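Long-range contacts in peptidase, C14 family (Geobacter sulfurreducens PCA, PDB 3BIJ), which is of unknown function but belongs to the caspase-like C14 peptidase family and probably acts as a cysteine-type endopeptidase: residues A117-F122 with V193-V198; A200-I205 with F260-P265. One frame throughout, in Å; residues are numbered along the deposited sequence.

Interaction 1: A117-F122 with V193-V198; sequences ALLGKF and VDLADV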
loop_
_atom_site.group_PDB
_atom_site.type_symbol
_atom_site.label_atom_id
_atom_site.label_comp_id
_atom_site.label_asym_id
_atom_site.label_seq_id
_atom_site.Cartn_x
_atom_site.Cartn_y
_atom_site.Cartn_z
ATOM N N ALA A 117 35.542 -9.422 -24.040
ATOM C CA ALA A 117 36.764 -9.749 -24.779
ATOM C C ALA A 117 36.997 -11.254 -24.796
ATOM O O ALA A 117 37.396 -11.825 -25.819
ATOM C CB ALA A 117 37.970 -9.049 -24.165
ATOM N N LEU A 118 36.752 -11.897 -23.659
ATOM C CA LEU A 118 36.924 -13.340 -23.554
ATOM C C LEU A 118 35.995 -14.042 -24.550
ATOM O O LEU A 118 36.396 -14.991 -25.235
ATOM C CB LEU A 118 36.630 -13.805 -22.123
ATOM C CG LEU A 118 37.819 -14.106 -21.200
ATOM C CD1 LEU A 118 38.914 -13.087 -21.388
ATOM C CD2 LEU A 118 37.346 -14.116 -19.765
ATOM N N LEU A 119 34.757 -13.569 -24.645
ATOM C CA LEU A 119 33.810 -14.171 -25.575
ATOM C C LEU A 119 34.261 -13.973 -27.020
ATOM O O LEU A 119 33.889 -14.747 -27.906
ATOM C CB LEU A 119 32.418 -13.565 -25.382
ATOM C CG LEU A 119 31.773 -13.822 -24.019
ATOM C CD1 LEU A 119 30.410 -13.166 -23.985
ATOM C CD2 LEU A 119 31.641 -15.307 -23.759
ATOM N N GLY A 120 35.064 -12.935 -27.247
ATOM C CA GLY A 120 35.547 -12.636 -28.582
ATOM C C GLY A 120 36.692 -13.531 -29.009
ATOM O O GLY A 120 37.139 -13.475 -30.155
ATOM N N LYS A 121 37.171 -14.360 -28.088
ATOM C CA LYS A 121 38.276 -15.265 -28.391
ATOM C C LYS A 121 37.815 -16.614 -28.940
ATOM O O LYS A 121 38.637 -17.487 -29.226
ATOM C CB LYS A 121 39.135 -15.500 -27.145
ATOM C CG LYS A 121 39.967 -14.307 -26.732
ATOM C CD LYS A 121 40.751 -14.605 -25.478
ATOM C CE LYS A 121 41.514 -13.373 -25.023
ATOM N NZ LYS A 121 42.231 -13.588 -23.722
ATOM N N PHE A 122 36.504 -16.784 -29.086
ATOM C CA PHE A 122 35.956 -18.032 -29.603
ATOM C C PHE A 122 35.995 -18.087 -31.125
ATOM O O PHE A 122 36.003 -17.054 -31.792
ATOM C CB PHE A 122 34.510 -18.237 -29.122
ATOM C CG PHE A 122 34.395 -18.653 -27.677
ATOM C CD1 PHE A 122 34.479 -17.715 -26.656
ATOM C CD2 PHE A 122 34.241 -19.996 -27.336
ATOM C CE1 PHE A 122 34.412 -18.108 -25.321
ATOM C CE2 PHE A 122 34.174 -20.394 -26.002
ATOM C CZ PHE A 122 34.262 -19.451 -24.998
ATOM N N VAL A 193 35.287 -3.381 -26.303
ATOM C CA VAL A 193 35.015 -4.195 -27.479
ATOM C C VAL A 193 33.525 -4.268 -27.771
ATOM O O VAL A 193 32.701 -4.189 -26.864
ATOM C CB VAL A 193 35.558 -5.616 -27.302
ATOM C CG1 VAL A 193 37.041 -5.643 -27.635
ATOM C CG2 VAL A 193 35.335 -6.074 -25.865
ATOM N N ASP A 194 33.193 -4.428 -29.047
ATOM C CA ASP A 194 31.804 -4.492 -29.493
ATOM C C ASP A 194 31.336 -5.940 -29.710
ATOM O O ASP A 194 31.812 -6.628 -30.616
ATOM C CB ASP A 194 31.666 -3.693 -30.797
ATOM C CG ASP A 194 30.227 -3.287 -31.100
ATOM O OD1 ASP A 194 29.600 -2.630 -30.234
ATOM O OD2 ASP A 194 29.732 -3.609 -32.206
ATOM N N LEU A 195 30.394 -6.395 -28.887
ATOM C CA LEU A 195 29.881 -7.755 -29.006
ATOM C C LEU A 195 29.308 -8.082 -30.381
ATOM O O LEU A 195 29.131 -9.253 -30.724
ATOM C CB LEU A 195 28.817 -8.032 -27.941
ATOM C CG LEU A 195 29.276 -8.677 -26.633
ATOM C CD1 LEU A 195 28.059 -8.887 -25.736
ATOM C CD2 LEU A 195 29.959 -10.019 -26.905
ATOM N N ALA A 196 29.015 -7.057 -31.172
ATOM C CA ALA A 196 28.467 -7.280 -32.506
ATOM C C ALA A 196 29.572 -7.457 -33.539
ATOM O O ALA A 196 29.318 -7.432 -34.743
ATOM C CB ALA A 196 27.565 -6.119 -32.906
ATOM N N ASP A 197 30.800 -7.633 -33.065
ATOM C CA ASP A 197 31.936 -7.812 -33.959
ATOM C C ASP A 197 32.637 -9.152 -33.792
ATOM O O ASP A 197 33.340 -9.607 -34.694
ATOM C CB ASP A 197 32.944 -6.682 -33.758
ATOM C CG ASP A 197 32.485 -5.384 -34.384
ATOM O OD1 ASP A 197 33.223 -4.372 -34.279
ATOM O OD2 ASP A 197 31.383 -5.384 -34.989
ATOM N N VAL A 198 32.455 -9.769 -32.631
ATOM C CA VAL A 198 33.061 -11.056 -32.346
ATOM C C VAL A 198 32.702 -12.053 -33.437
ATOM O O VAL A 198 31.613 -11.997 -34.000
ATOM C CB VAL A 198 32.572 -11.586 -31.004
ATOM C CG1 VAL A 198 33.137 -12.982 -30.752
ATOM C CG2 VAL A 198 32.986 -10.623 -29.912
#
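Val198 straddles the alpha carbon of Gly120 with both of its methyls. CG1 lies 3.3 Å from Gly120 CA and CG2 lies 3.5 Å from the same atom. The isopropyl group is turned so that CG1 is anti to the backbone N (chi1 176°), and this carries that methyl on to the carbonyl of Leu119, with CG1 3.4 Å from Leu119 O. Gly120 leaves room for the fork because it has no side chain; a beta carbon there would crowd Val198 CG2. Gly120 belongs to the type I turn from Leu119 to Phe122, so Val198 presses on the backbone of that turn. Leu119 and Leu195 meet by single methyls, CD1 to CD2 at 4.3 Å, a loose touch. Separately, Val193 brings CG2 to Ala117, 3.8 Å from its backbone N, with Ala117 CB a little farther off. Val193 and Leu195 also rest on Tyr116, the residue before Ala117, while Leu119 reaches down to Val128 of strand 127-133. Trimming Val198 to an alanine would remove both methyls over Gly120 and would probably open a gap between the turn and the loop. No hydrogen bond joins the two segments. The loop before strand 201-206 is therefore laid against the helix end by van der Waals contact of methyl groups with backbone and with one another, which depends on shape and not on bond direction.

Interaction 2: A200-I205 with F260-P265; sequences ASILLI and FTAGTP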
loop_
_atom_site.group_PDB
_atom_site.type_symbol
_atom_site.label_atom_id
_atom_site.label_comp_id
_atom_site.label_asym_id
_atom_site.label_seq_id
_atom_site.Cartn_x
_atom_site.Cartn_y
_atom_site.Cartn_z
ATOM N N ALA A 200 32.295 -15.364 -33.127
ATOM C CA ALA A 200 31.320 -16.339 -32.646
ATOM C C ALA A 200 29.887 -15.793 -32.573
ATOM O O ALA A 200 29.681 -14.583 -32.546
ATOM C CB ALA A 200 31.756 -16.851 -31.289
ATOM N N SER A 201 28.898 -16.686 -32.564
ATOM C CA SER A 201 27.494 -16.269 -32.474
ATOM C C SER A 201 27.069 -16.209 -31.015
ATOM O O SER A 201 26.901 -17.247 -30.375
ATOM C CB SER A 201 26.572 -17.257 -33.196
ATOM O OG SER A 201 26.873 -17.354 -34.570
ATOM N N ILE A 202 26.873 -15.003 -30.496
ATOM C CA ILE A 202 26.477 -14.841 -29.104
ATOM C C ILE A 202 24.955 -14.725 -28.921
ATOM O O ILE A 202 24.272 -14.012 -29.657
ATOM C CB ILE A 202 27.121 -13.580 -28.476
ATOM C CG1 ILE A 202 28.594 -13.446 -28.900
ATOM C CG2 ILE A 202 27.045 -13.675 -26.952
ATOM C CD1 ILE A 202 29.520 -14.508 -28.324
ATOM N N LEU A 203 24.433 -15.454 -27.942
ATOM C CA LEU A 203 23.018 -15.418 -27.603
ATOM C C LEU A 203 23.047 -15.263 -26.096
ATOM O O LEU A 203 23.275 -16.225 -25.352
ATOM C CB LEU A 203 22.295 -16.711 -27.998
ATOM C CG LEU A 203 20.876 -16.911 -27.443
ATOM C CD1 LEU A 203 20.087 -15.660 -27.612
ATOM C CD2 LEU A 203 20.182 -18.075 -28.129
ATOM N N LEU A 204 22.842 -14.026 -25.657
ATOM C CA LEU A 204 22.872 -13.675 -24.247
ATOM C C LEU A 204 21.454 -13.517 -23.705
ATOM O O LEU A 204 20.708 -12.655 -24.163
ATOM C CB LEU A 204 23.637 -12.368 -24.110
ATOM C CG LEU A 204 24.633 -12.187 -22.971
ATOM C CD1 LEU A 204 25.607 -11.083 -23.358
ATOM C CD2 LEU A 204 23.909 -11.878 -21.662
ATOM N N ILE A 205 21.088 -14.358 -22.741
ATOM C CA ILE A 205 19.771 -14.306 -22.114
ATOM C C ILE A 205 19.993 -13.953 -20.654
ATOM O O ILE A 205 20.501 -14.769 -19.883
ATOM C CB ILE A 205 19.044 -15.668 -22.192
ATOM C CG1 ILE A 205 18.690 -16.001 -23.647
ATOM C CG2 ILE A 205 17.793 -15.642 -21.348
ATOM C CD1 ILE A 205 18.100 -17.393 -23.867
ATOM N N PHE A 260 19.220 -11.130 -26.073
ATOM C CA PHE A 260 20.187 -10.343 -26.835
ATOM C C PHE A 260 21.128 -11.208 -27.685
ATOM O O PHE A 260 21.707 -12.176 -27.185
ATOM C CB PHE A 260 21.015 -9.516 -25.856
ATOM C CG PHE A 260 21.889 -8.499 -26.510
ATOM C CD1 PHE A 260 21.326 -7.406 -27.162
ATOM C CD2 PHE A 260 23.275 -8.621 -26.468
ATOM C CE1 PHE A 260 22.127 -6.436 -27.767
ATOM C CE2 PHE A 260 24.095 -7.658 -27.069
ATOM C CZ PHE A 260 23.518 -6.559 -27.722
ATOM N N THR A 261 21.285 -10.852 -28.961
ATOM C CA THR A 261 22.173 -11.584 -29.865
ATOM C C THR A 261 23.302 -10.669 -30.324
ATOM O O THR A 261 23.079 -9.499 -30.597
ATOM C CB THR A 261 21.447 -12.081 -31.128
ATOM O OG1 THR A 261 20.946 -10.960 -31.864
ATOM C CG2 THR A 261 20.301 -13.009 -30.768
ATOM N N ALA A 262 24.515 -11.204 -30.406
ATOM C CA ALA A 262 25.653 -10.419 -30.847
ATOM C C ALA A 262 26.567 -11.278 -31.716
ATOM O O ALA A 262 26.323 -12.473 -31.886
ATOM C CB ALA A 262 26.409 -9.887 -29.647
ATOM N N GLY A 263 27.614 -10.671 -32.273
ATOM C CA GLY A 263 28.535 -11.421 -33.111
ATOM C C GLY A 263 27.953 -11.800 -34.460
ATOM O O GLY A 263 26.999 -11.182 -34.935
ATOM N N THR A 264 28.528 -12.820 -35.087
ATOM C CA THR A 264 28.051 -13.256 -36.389
ATOM C C THR A 264 26.682 -13.917 -36.284
ATOM O O THR A 264 26.522 -14.936 -35.617
ATOM C CB THR A 264 29.044 -14.231 -37.046
ATOM O OG1 THR A 264 30.326 -13.598 -37.143
ATOM C CG2 THR A 264 28.575 -14.611 -38.445
ATOM N N PRO A 265 25.666 -13.336 -36.940
ATOM C CA PRO A 265 24.313 -13.902 -36.895
ATOM C C PRO A 265 24.274 -15.381 -37.295
ATOM O O PRO A 265 24.999 -15.810 -38.197
ATOM C CB PRO A 265 23.529 -13.007 -37.858
ATOM C CG PRO A 265 24.569 -12.531 -38.813
ATOM C CD PRO A 265 25.729 -12.211 -37.887
#
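Ile202 and Ala262 form an antiparallel hydrogen-bonded pair in the caspase-like alpha/beta sheet, where strand 258-263 runs against strand 201-206. Both bonds of the pair, Ile202 N to Ala262 O and Ala262 N to Ile202 O, measure 2.9 Å, and each donor stands above the acceptor's carbonyl plane. Leu204 and Phe260 repeat the pattern, but here Leu204 N approaches Phe260 O almost head-on, with a C=O...N angle of 169°. Ile202 CB and Ala262 CB, 3.9 Å apart, share a face with Leu204 and Phe260; Leu204 CB comes in at the Phe260 ring edge. On the other face Leu203 crosses Thr261 at a slant, CD1 to CG2 at 4.1 Å, and both residues are covered by Leu270 of helix 267-271. At Gly263 the phi angle is positive, and a beta carbon would run into Ala200 O. On the other edge of strand 201-206, Ser201, Leu203 and Ile205 bond through their backbones to strand 127-133, so strand 201-206 is held along both sides. A second subunit adds its Arg241 against Phe260 and its Pro265 against Pro265. Beyond the ladder, Thr264 OG1 is hydrogen-bonded to Lys199 O, from the residue just before 200-205. Ser201 OG, set beside its own backbone N (chi1 -61°), donates to Thr264 O at 2.7 Å.

How the interactions relate
Following the chain, helix 112-119 leads into 117-122, and the backbone then runs through strand 127-133 and helices 169-178 and 180-189 before 193-198 comes back to close the loop in interaction 1. Two residues later 200-205 opens interaction 2, which closes at 260-265 after helices 222-231 and 240-250. The loops stand in series, neither nesting nor crossing, yet their centres lie about 10 Å apart. They touch directly: Phe122 CB is 3.8 Å from Ala200 CB, and Leu195 packs on both Ala262 and Leu204. Interaction 1 ties a helix end to the loop leading into the sheet; interaction 2 adds antiparallel strand 258-263 beside strand 201-206.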